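Local coordinates for putative outer membrane protein (LpxR) (Salmonella typhimurium, PDB 3FID) that probably removes acyl chains from lipid A in the bacterial outer membrane, acting as a metal-binding beta-barrel enzyme, at residues R140-P153 with F164-F176. Residues are numbered along the deposited sequence; the frame is centred on the assembly and turned at random.
Sequences RYGYTAKGMVSLTP and FYPEVSAVGGNLF. With CXE (pentaethylene glycol monodecyl ether), chain M.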
ATOM      1  N   ARG A 140      -2.393  19.554  -4.240  1.00 14.66           N
ATOM      2  CA  ARG A 140      -1.441  19.485  -5.327  1.00 14.55           C
ATOM      3  C   ARG A 140      -1.865  18.324  -6.193  1.00 14.78           C
ATOM      4  O   ARG A 140      -2.011  17.212  -5.705  1.00 14.42           O
ATOM      5  CB  ARG A 140       0.002  19.302  -4.870  1.00 14.57           C
ATOM      6  CG  ARG A 140       0.928  19.201  -6.078  1.00 16.22           C
ATOM      7  CD  ARG A 140       2.353  18.984  -5.715  1.00 19.25           C
ATOM      8  NE  ARG A 140       2.944  20.129  -5.037  1.00 18.94           N
ATOM      9  CZ  ARG A 140       4.203  20.140  -4.601  1.00 21.06           C
ATOM     10  NH1 ARG A 140       4.986  19.065  -4.786  1.00 23.02           N
ATOM     11  NH2 ARG A 140       4.681  21.211  -3.982  1.00 19.64           N
ATOM     12  N   TYR A 141      -2.116  18.619  -7.468  1.00 15.33           N
ATOM     13  CA  TYR A 141      -2.517  17.628  -8.457  1.00 15.10           C
ATOM     14  C   TYR A 141      -1.246  17.156  -9.077  1.00 15.50           C
ATOM     15  O   TYR A 141      -0.283  17.928  -9.189  1.00 15.15           O
ATOM     16  CB  TYR A 141      -3.397  18.273  -9.534  1.00 15.33           C
ATOM     17  CG  TYR A 141      -4.831  18.332  -9.129  1.00 15.69           C
ATOM     18  CD1 TYR A 141      -5.720  17.323  -9.497  1.00 14.88           C
ATOM     19  CD2 TYR A 141      -5.312  19.398  -8.349  1.00 15.62           C
ATOM     20  CE1 TYR A 141      -7.063  17.348  -9.085  1.00 16.15           C
ATOM     21  CE2 TYR A 141      -6.650  19.437  -7.953  1.00 17.20           C
ATOM     22  CZ  TYR A 141      -7.514  18.404  -8.326  1.00 15.81           C
ATOM     23  OH  TYR A 141      -8.826  18.448  -7.934  1.00 15.57           O
ATOM     24  N   GLY A 142      -1.205  15.892  -9.477  1.00 15.18           N
ATOM     25  CA  GLY A 142       0.025  15.394 -10.057  1.00 16.51           C
ATOM     26  C   GLY A 142      -0.087  14.018 -10.649  1.00 17.85           C
ATOM     27  O   GLY A 142      -1.178  13.502 -10.861  1.00 16.90           O
ATOM     28  N   TYR A 143       1.068  13.444 -10.917  1.00 19.15           N
ATOM     29  CA  TYR A 143       1.169  12.139 -11.525  1.00 21.14           C
ATOM     30  C   TYR A 143       2.231  11.351 -10.752  1.00 20.97           C
ATOM     31  O   TYR A 143       3.119  11.947 -10.104  1.00 20.54           O
ATOM     32  CB  TYR A 143       1.578  12.298 -12.990  1.00 22.49           C
ATOM     33  CG  TYR A 143       3.029  12.707 -13.155  1.00 25.28           C
ATOM     34  CD1 TYR A 143       3.412  14.047 -13.037  1.00 27.84           C
ATOM     35  CD2 TYR A 143       4.025  11.750 -13.412  1.00 26.28           C
ATOM     36  CE1 TYR A 143       4.743  14.430 -13.168  1.00 27.63           C
ATOM     37  CE2 TYR A 143       5.360  12.125 -13.547  1.00 27.34           C
ATOM     38  CZ  TYR A 143       5.705  13.470 -13.433  1.00 26.77           C
ATOM     39  OH  TYR A 143       7.023  13.865 -13.561  1.00 27.43           O
ATOM     40  N   THR A 144       2.120  10.023 -10.790  1.00 20.28           N
ATOM     41  CA  THR A 144       3.219   9.173 -10.367  1.00 20.14           C
ATOM     42  C   THR A 144       3.618   8.319 -11.568  1.00 18.88           C
ATOM     43  O   THR A 144       2.761   7.904 -12.328  1.00 19.89           O
ATOM     44  CB  THR A 144       2.893   8.288  -9.101  1.00 20.12           C
ATOM     45  OG1 THR A 144       1.862   7.316  -9.405  1.00 23.38           O
ATOM     46  CG2 THR A 144       2.411   9.167  -7.965  1.00 21.26           C
ATOM     47  N   ALA A 145       4.920   8.125 -11.759  1.00 17.56           N
ATOM     48  CA  ALA A 145       5.464   7.193 -12.747  1.00 16.96           C
ATOM     49  C   ALA A 145       6.123   6.099 -11.930  1.00 16.47           C
ATOM     50  O   ALA A 145       6.928   6.395 -11.054  1.00 15.69           O
ATOM     51  CB  ALA A 145       6.509   7.901 -13.623  1.00 16.60           C
ATOM     52  N   LYS A 146       5.763   4.847 -12.207  1.00 16.30           N
ATOM     53  CA  LYS A 146       6.140   3.725 -11.340  1.00 16.44           C
ATOM     54  C   LYS A 146       6.811   2.620 -12.135  1.00 16.08           C
ATOM     55  O   LYS A 146       6.412   2.316 -13.259  1.00 16.39           O
ATOM     56  CB  LYS A 146       4.893   3.149 -10.653  1.00 15.92           C
ATOM     57  CG  LYS A 146       4.170   4.147  -9.739  1.00 18.69           C
ATOM     58  CD  LYS A 146       2.947   3.535  -9.118  1.00 21.98           C
ATOM     59  CE  LYS A 146       1.783   3.553 -10.070  1.00 23.64           C
ATOM     60  NZ  LYS A 146       0.640   2.799  -9.487  1.00 27.15           N
ATOM     61  N   GLY A 147       7.804   1.981 -11.543  1.00 15.65           N
ATOM     62  CA  GLY A 147       8.413   0.840 -12.233  1.00 15.78           C
ATOM     63  C   GLY A 147       8.953  -0.137 -11.218  1.00 16.23           C
ATOM     64  O   GLY A 147       9.356   0.267 -10.122  1.00 14.98           O
ATOM     65  N   MET A 148       8.943  -1.422 -11.585  1.00 16.33           N
ATOM     66  CA  MET A 148       9.534  -2.461 -10.749  1.00 17.29           C
ATOM     67  C   MET A 148      10.208  -3.503 -11.630  1.00 16.32           C
ATOM     68  O   MET A 148       9.700  -3.840 -12.700  1.00 16.10           O
ATOM     69  CB  MET A 148       8.470  -3.120  -9.871  1.00 16.80           C
ATOM     70  CG  MET A 148       9.033  -4.125  -8.875  1.00 19.14           C
ATOM     71  SD  MET A 148       7.731  -4.959  -7.976  1.00 21.43           S
ATOM     72  CE  MET A 148       7.686  -6.439  -9.000  1.00 24.92           C
ATOM     73  N   VAL A 149      11.373  -3.976 -11.199  1.00 15.77           N
ATOM     74  CA  VAL A 149      11.933  -5.203 -11.768  1.00 16.15           C
ATOM     75  C   VAL A 149      12.327  -6.177 -10.673  1.00 15.53           C
ATOM     76  O   VAL A 149      12.905  -5.788  -9.666  1.00 13.86           O
ATOM     77  CB  VAL A 149      13.114  -4.933 -12.743  1.00 16.23           C
ATOM     78  CG1 VAL A 149      14.244  -4.224 -12.055  1.00 18.63           C
ATOM     79  CG2 VAL A 149      13.613  -6.250 -13.357  1.00 17.20           C
ATOM     80  N   SER A 150      12.030  -7.455 -10.911  1.00 15.10           N
ATOM     81  CA  SER A 150      12.268  -8.505  -9.940  1.00 16.07           C
ATOM     82  C   SER A 150      12.888  -9.680 -10.665  1.00 16.30           C
ATOM     83  O   SER A 150      12.457 -10.015 -11.758  1.00 16.16           O
ATOM     84  CB  SER A 150      10.928  -8.956  -9.333  1.00 16.07           C
ATOM     85  OG  SER A 150      11.128  -9.969  -8.362  1.00 17.88           O
ATOM     86  N   LEU A 151      13.915 -10.281 -10.066  1.00 17.09           N
ATOM     87  CA  LEU A 151      14.367 -11.596 -10.486  1.00 17.43           C
ATOM     88  C   LEU A 151      13.481 -12.610  -9.792  1.00 17.43           C
ATOM     89  O   LEU A 151      12.936 -12.337  -8.715  1.00 17.08           O
ATOM     90  CB  LEU A 151      15.833 -11.823 -10.103  1.00 18.11           C
ATOM     91  CG  LEU A 151      16.841 -10.839 -10.689  1.00 19.45           C
ATOM     92  CD1 LEU A 151      18.186 -11.056  -9.987  1.00 22.25           C
ATOM     93  CD2 LEU A 151      16.983 -11.023 -12.204  1.00 22.16           C
ATOM     94  N   THR A 152      13.305 -13.764 -10.424  1.00 17.03           N
ATOM     95  CA  THR A 152      12.303 -14.728  -9.979  1.00 17.12           C
ATOM     96  C   THR A 152      12.796 -16.197  -9.852  1.00 17.69           C
ATOM     97  O   THR A 152      12.096 -17.121 -10.293  1.00 17.33           O
ATOM     98  CB  THR A 152      11.035 -14.687 -10.895  1.00 17.19           C
ATOM     99  OG1 THR A 152      11.367 -15.169 -12.200  1.00 18.29           O
ATOM    100  CG2 THR A 152      10.493 -13.286 -11.040  1.00 17.27           C
ATOM    101  N   PRO A 153      13.976 -16.421  -9.232  1.00 17.39           N
ATOM    102  CA  PRO A 153      14.357 -17.828  -9.048  1.00 17.32           C
ATOM    103  C   PRO A 153      13.394 -18.531  -8.073  1.00 17.77           C
ATOM    104  O   PRO A 153      13.061 -18.003  -6.999  1.00 16.95           O
ATOM    105  CB  PRO A 153      15.765 -17.745  -8.447  1.00 17.24           C
ATOM    106  CG  PRO A 153      15.788 -16.381  -7.718  1.00 17.50           C
ATOM    107  CD  PRO A 153      14.985 -15.493  -8.673  1.00 17.01           C
ATOM    108  N   PHE A 164      12.460 -16.803  -4.287  1.00 12.27           N
ATOM    109  CA  PHE A 164      13.183 -15.672  -3.679  1.00 13.03           C
ATOM    110  C   PHE A 164      13.121 -14.572  -4.714  1.00 12.67           C
ATOM    111  O   PHE A 164      13.493 -14.784  -5.870  1.00 13.07           O
ATOM    112  CB  PHE A 164      14.643 -16.071  -3.389  1.00 13.45           C
ATOM    113  CG  PHE A 164      15.547 -14.918  -3.000  1.00 15.43           C
ATOM    114  CD1 PHE A 164      15.306 -14.170  -1.840  1.00 16.34           C
ATOM    115  CD2 PHE A 164      16.680 -14.608  -3.791  1.00 16.17           C
ATOM    116  CE1 PHE A 164      16.149 -13.114  -1.477  1.00 16.86           C
ATOM    117  CE2 PHE A 164      17.533 -13.566  -3.437  1.00 18.03           C
ATOM    118  CZ  PHE A 164      17.264 -12.814  -2.271  1.00 17.75           C
ATOM    119  N   TYR A 165      12.644 -13.388  -4.335  1.00 12.50           N
ATOM    120  CA  TYR A 165      12.369 -12.393  -5.369  1.00 12.51           C
ATOM    121  C   TYR A 165      13.023 -11.061  -5.035  1.00 12.85           C
ATOM    122  O   TYR A 165      12.359 -10.179  -4.492  1.00 13.40           O
ATOM    123  CB  TYR A 165      10.841 -12.236  -5.572  1.00 12.28           C
ATOM    124  CG  TYR A 165      10.143 -13.567  -5.778  1.00 13.39           C
ATOM    125  CD1 TYR A 165       9.519 -14.230  -4.731  1.00 13.53           C
ATOM    126  CD2 TYR A 165      10.142 -14.171  -7.036  1.00 12.52           C
ATOM    127  CE1 TYR A 165       8.903 -15.467  -4.931  1.00 13.84           C
ATOM    128  CE2 TYR A 165       9.543 -15.385  -7.234  1.00 11.30           C
ATOM    129  CZ  TYR A 165       8.926 -16.028  -6.180  1.00 12.89           C
ATOM    130  OH  TYR A 165       8.349 -17.243  -6.408  1.00 12.32           O
ATOM    131  N   PRO A 166      14.332 -10.921  -5.342  1.00 12.78           N
ATOM    132  CA  PRO A 166      14.964  -9.625  -5.150  1.00 12.34           C
ATOM    133  C   PRO A 166      14.481  -8.675  -6.238  1.00 12.71           C
ATOM    134  O   PRO A 166      14.221  -9.108  -7.399  1.00 12.56           O
ATOM    135  CB  PRO A 166      16.463  -9.939  -5.255  1.00 13.58           C
ATOM    136  CG  PRO A 166      16.547 -11.095  -6.159  1.00 12.87           C
ATOM    137  CD  PRO A 166      15.280 -11.918  -5.883  1.00 12.00           C
ATOM    138  N   GLU A 167      14.300  -7.409  -5.854  1.00 12.31           N
ATOM    139  CA  GLU A 167      13.611  -6.438  -6.690  1.00 12.64           C
ATOM    140  C   GLU A 167      14.150  -5.019  -6.465  1.00 12.78           C
ATOM    141  O   GLU A 167      14.697  -4.694  -5.392  1.00 12.55           O
ATOM    142  CB  GLU A 167      12.072  -6.509  -6.473  1.00 13.51           C
ATOM    143  CG  GLU A 167      11.577  -6.163  -5.028  1.00 13.53           C
ATOM    144  CD  GLU A 167      11.392  -4.673  -4.812  1.00 11.48           C
ATOM    145  OE1 GLU A 167      11.210  -3.906  -5.770  1.00 14.20           O
ATOM    146  OE2 GLU A 167      11.416  -4.259  -3.574  1.00 10.03           O
ATOM    147  N   VAL A 168      14.034  -4.206  -7.513  1.00 12.09           N
ATOM    148  CA  VAL A 168      14.254  -2.755  -7.466  1.00 12.93           C
ATOM    149  C   VAL A 168      12.981  -2.047  -7.948  1.00 12.96           C
ATOM    150  O   VAL A 168      12.359  -2.474  -8.934  1.00 12.54           O
ATOM    151  CB  VAL A 168      15.463  -2.326  -8.362  1.00 12.46           C
ATOM    152  CG1 VAL A 168      15.679  -0.798  -8.292  1.00 14.77           C
ATOM    153  CG2 VAL A 168      16.720  -3.049  -7.908  1.00 16.36           C
ATOM    154  N   SER A 169      12.589  -0.988  -7.240  1.00 13.32           N
ATOM    155  CA  SER A 169      11.416  -0.213  -7.609  1.00 13.97           C
ATOM    156  C   SER A 169      11.751   1.246  -7.698  1.00 13.73           C
ATOM    157  O   SER A 169      12.669   1.720  -7.041  1.00 15.25           O
ATOM    158  CB  SER A 169      10.309  -0.389  -6.577  1.00 14.61           C
ATOM    159  OG  SER A 169       9.730  -1.679  -6.706  1.00 15.37           O
ATOM    160  N   ALA A 170      10.959   1.976  -8.468  1.00 14.11           N
ATOM    161  CA  ALA A 170      11.185   3.400  -8.631  1.00 13.79           C
ATOM    162  C   ALA A 170       9.853   4.114  -8.838  1.00 13.20           C
ATOM    163  O   ALA A 170       8.971   3.638  -9.592  1.00 13.29           O
ATOM    164  CB  ALA A 170      12.136   3.646  -9.803  1.00 15.00           C
ATOM    165  N   VAL A 171       9.691   5.236  -8.144  1.00 12.58           N
ATOM    166  CA  VAL A 171       8.529   6.116  -8.310  1.00 13.70           C
ATOM    167  C   VAL A 171       9.049   7.536  -8.510  1.00 13.79           C
ATOM    168  O   VAL A 171       9.984   7.955  -7.843  1.00 12.71           O
ATOM    169  CB  VAL A 171       7.566   6.056  -7.072  1.00 14.61           C
ATOM    170  CG1 VAL A 171       6.381   6.989  -7.233  1.00 16.73           C
ATOM    171  CG2 VAL A 171       7.052   4.621  -6.887  1.00 14.24           C
ATOM    172  N   GLY A 172       8.445   8.260  -9.452  1.00 14.02           N
ATOM    173  CA  GLY A 172       8.774   9.673  -9.635  1.00 15.47           C
ATOM    174  C   GLY A 172       7.539  10.510  -9.904  1.00 16.06           C
ATOM    175  O   GLY A 172       6.444   9.973 -10.106  1.00 16.55           O
ATOM    176  N   GLY A 173       7.740  11.825  -9.943  1.00 16.48           N
ATOM    177  CA  GLY A 173       6.655  12.781 -10.110  1.00 17.29           C
ATOM    178  C   GLY A 173       6.673  13.836  -9.018  1.00 17.60           C
ATOM    179  O   GLY A 173       7.658  13.963  -8.279  1.00 18.01           O
ATOM    180  N   ASN A 174       5.568  14.573  -8.902  1.00 17.43           N
ATOM    181  CA  ASN A 174       5.502  15.744  -8.020  1.00 17.42           C
ATOM    182  C   ASN A 174       4.759  15.478  -6.715  1.00 17.07           C
ATOM    183  O   ASN A 174       4.565  16.382  -5.893  1.00 16.78           O
ATOM    184  CB  ASN A 174       4.910  16.960  -8.769  1.00 17.45           C
ATOM    185  CG  ASN A 174       3.453  16.741  -9.237  1.00 20.90           C
ATOM    186  OD1 ASN A 174       3.059  15.617  -9.621  1.00 21.83           O
ATOM    187  ND2 ASN A 174       2.664  17.835  -9.259  1.00 20.28           N
ATOM    188  N   LEU A 175       4.388  14.214  -6.501  1.00 16.02           N
ATOM    189  CA  LEU A 175       3.729  13.823  -5.262  1.00 15.32           C
ATOM    190  C   LEU A 175       4.637  12.911  -4.432  1.00 15.68           C
ATOM    191  O   LEU A 175       4.887  13.208  -3.256  1.00 15.88           O
ATOM    192  CB  LEU A 175       2.393  13.123  -5.553  1.00 14.39           C
ATOM    193  CG  LEU A 175       1.388  13.828  -6.467  1.00 14.47           C
ATOM    194  CD1 LEU A 175       0.166  12.997  -6.579  1.00 15.36           C
ATOM    195  CD2 LEU A 175       1.022  15.175  -5.885  1.00 16.03           C
ATOM    196  N   PHE A 176       5.115  11.815  -5.040  1.00 14.48           N
ATOM    197  CA  PHE A 176       6.074  10.888  -4.404  1.00 14.62           C
ATOM    198  C   PHE A 176       7.224  10.550  -5.346  1.00 14.55           C
ATOM    199  O   PHE A 176       7.030  10.344  -6.558  1.00 14.43           O
ATOM    200  CB  PHE A 176       5.418   9.552  -4.010  1.00 14.87           C
ATOM    201  CG  PHE A 176       4.175   9.695  -3.172  1.00 14.44           C
ATOM    202  CD1 PHE A 176       4.251   9.778  -1.769  1.00 14.76           C
ATOM    203  CD2 PHE A 176       2.930   9.742  -3.784  1.00 13.01           C
ATOM    204  CE1 PHE A 176       3.085   9.897  -1.007  1.00 15.20           C
ATOM    205  CE2 PHE A 176       1.775   9.840  -3.042  1.00 13.90           C
ATOM    206  CZ  PHE A 176       1.833   9.919  -1.646  1.00 14.57           C
TER
HETATM  207  C1  CXE M 307      17.546  -8.146 -20.456  1.00 53.42           C
HETATM  208  C2  CXE M 307      18.016  -7.165 -19.400  1.00 53.37           C
HETATM  209  C3  CXE M 307      18.172  -7.839 -18.036  1.00 53.71           C
HETATM  210  C4  CXE M 307      17.720  -6.936 -16.888  1.00 53.56           C
HETATM  211  C5  CXE M 307      18.342  -7.350 -15.555  1.00 53.49           C
HETATM  212  C6  CXE M 307      17.551  -6.749 -14.396  1.00 54.08           C
HETATM  213  C7  CXE M 307      17.871  -7.375 -13.036  1.00 54.19           C
HETATM  214  C8  CXE M 307      17.371  -6.468 -11.909  1.00 53.82           C
HETATM  215  C9  CXE M 307      17.192  -7.174 -10.563  1.00 52.60           C
HETATM  216  C10 CXE M 307      17.756  -6.328  -9.426  1.00 51.40           C
HETATM  217  O11 CXE M 307      17.467  -6.934  -8.167  1.00 51.05           O
HETATM  218  C12 CXE M 307      18.519  -6.768  -7.201  1.00 51.50           C
HETATM  219  C13 CXE M 307      18.040  -6.016  -5.948  1.00 50.36           C
HETATM  220  O14 CXE M 307      18.600  -6.574  -4.753  1.00 49.90           O
HETATM  221  C15 CXE M 307      18.064  -6.009  -3.551  1.00 49.32           C
HETATM  222  C16 CXE M 307      18.017  -7.033  -2.412  1.00 48.12           C
HETATM  223  O17 CXE M 307      18.286  -6.372  -1.166  1.00 47.05           O
HETATM  224  C18 CXE M 307      17.442  -6.747  -0.069  1.00 45.15           C
HETATM  225  C19 CXE M 307      17.778  -5.909   1.171  1.00 43.32           C
HETATM  226  O20 CXE M 307      16.640  -5.153   1.616  1.00 41.61           O
HETATM  227  C21 CXE M 307      16.921  -4.221   2.667  1.00 38.89           C
HETATM  228  C22 CXE M 307      16.122  -4.652   3.890  1.00 37.41           C
HETATM  229  O23 CXE M 307      16.227  -3.726   4.966  1.00 37.27           O
HETATM  230  C24 CXE M 307      16.069  -4.367   6.230  1.00 38.03           C
HETATM  231  C25 CXE M 307      17.261  -4.024   7.098  1.00 39.69           C
HETATM  232  O26 CXE M 307      17.219  -4.800   8.283  1.00 41.60           O
HETATM  233  O   HOH W   1       4.719  11.496  -7.812  1.00 18.58           O
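N174 meets strand 140-151 with both ends of its amide: ND2 gives a hydrogen bond to Y141 O (2.9 Å), and OD1 accepts from Y143 N, which lies in the amide's carbonyl plane (3.2 Å). N174 CG sits between backbone N and carbonyl carbon (chi1 63°), turning the amide onto the strand edge like a substitute peptide group. R140 slides past it, and its NH1 donates to N174 O, which sits at the guanidinium edge in plane (2.9 Å). The Y143 ring lays one face over G173 CA, a CH-pi contact 3.9 Å from the ring centroid. Paired antiparallel bonds join A145 to G172, G147 to A170 and V149 to V168, and L151 N continues the series to P166 O.

K146, M148, S150, E167, S169 and V171 share the buried face. M148 CG lies 3.3 Å from S169 OG, which donates to the syn side of E167 OE1, tilted out of the carboxylate plane (2.8 Å). K146 runs alongside V171 and on to a salt bridge with D104, a zinc ligand. On the other face, V149, L151 and V168 line the detergent, with L151 CG 3.7 Å from CXE C9.

This outer-membrane barrel hairpin thus separates a largely polar interior, where the close carboxylates of E167 and E224 probably share a proton or one has a raised pKa, from an apolar, probably lipid-facing surface.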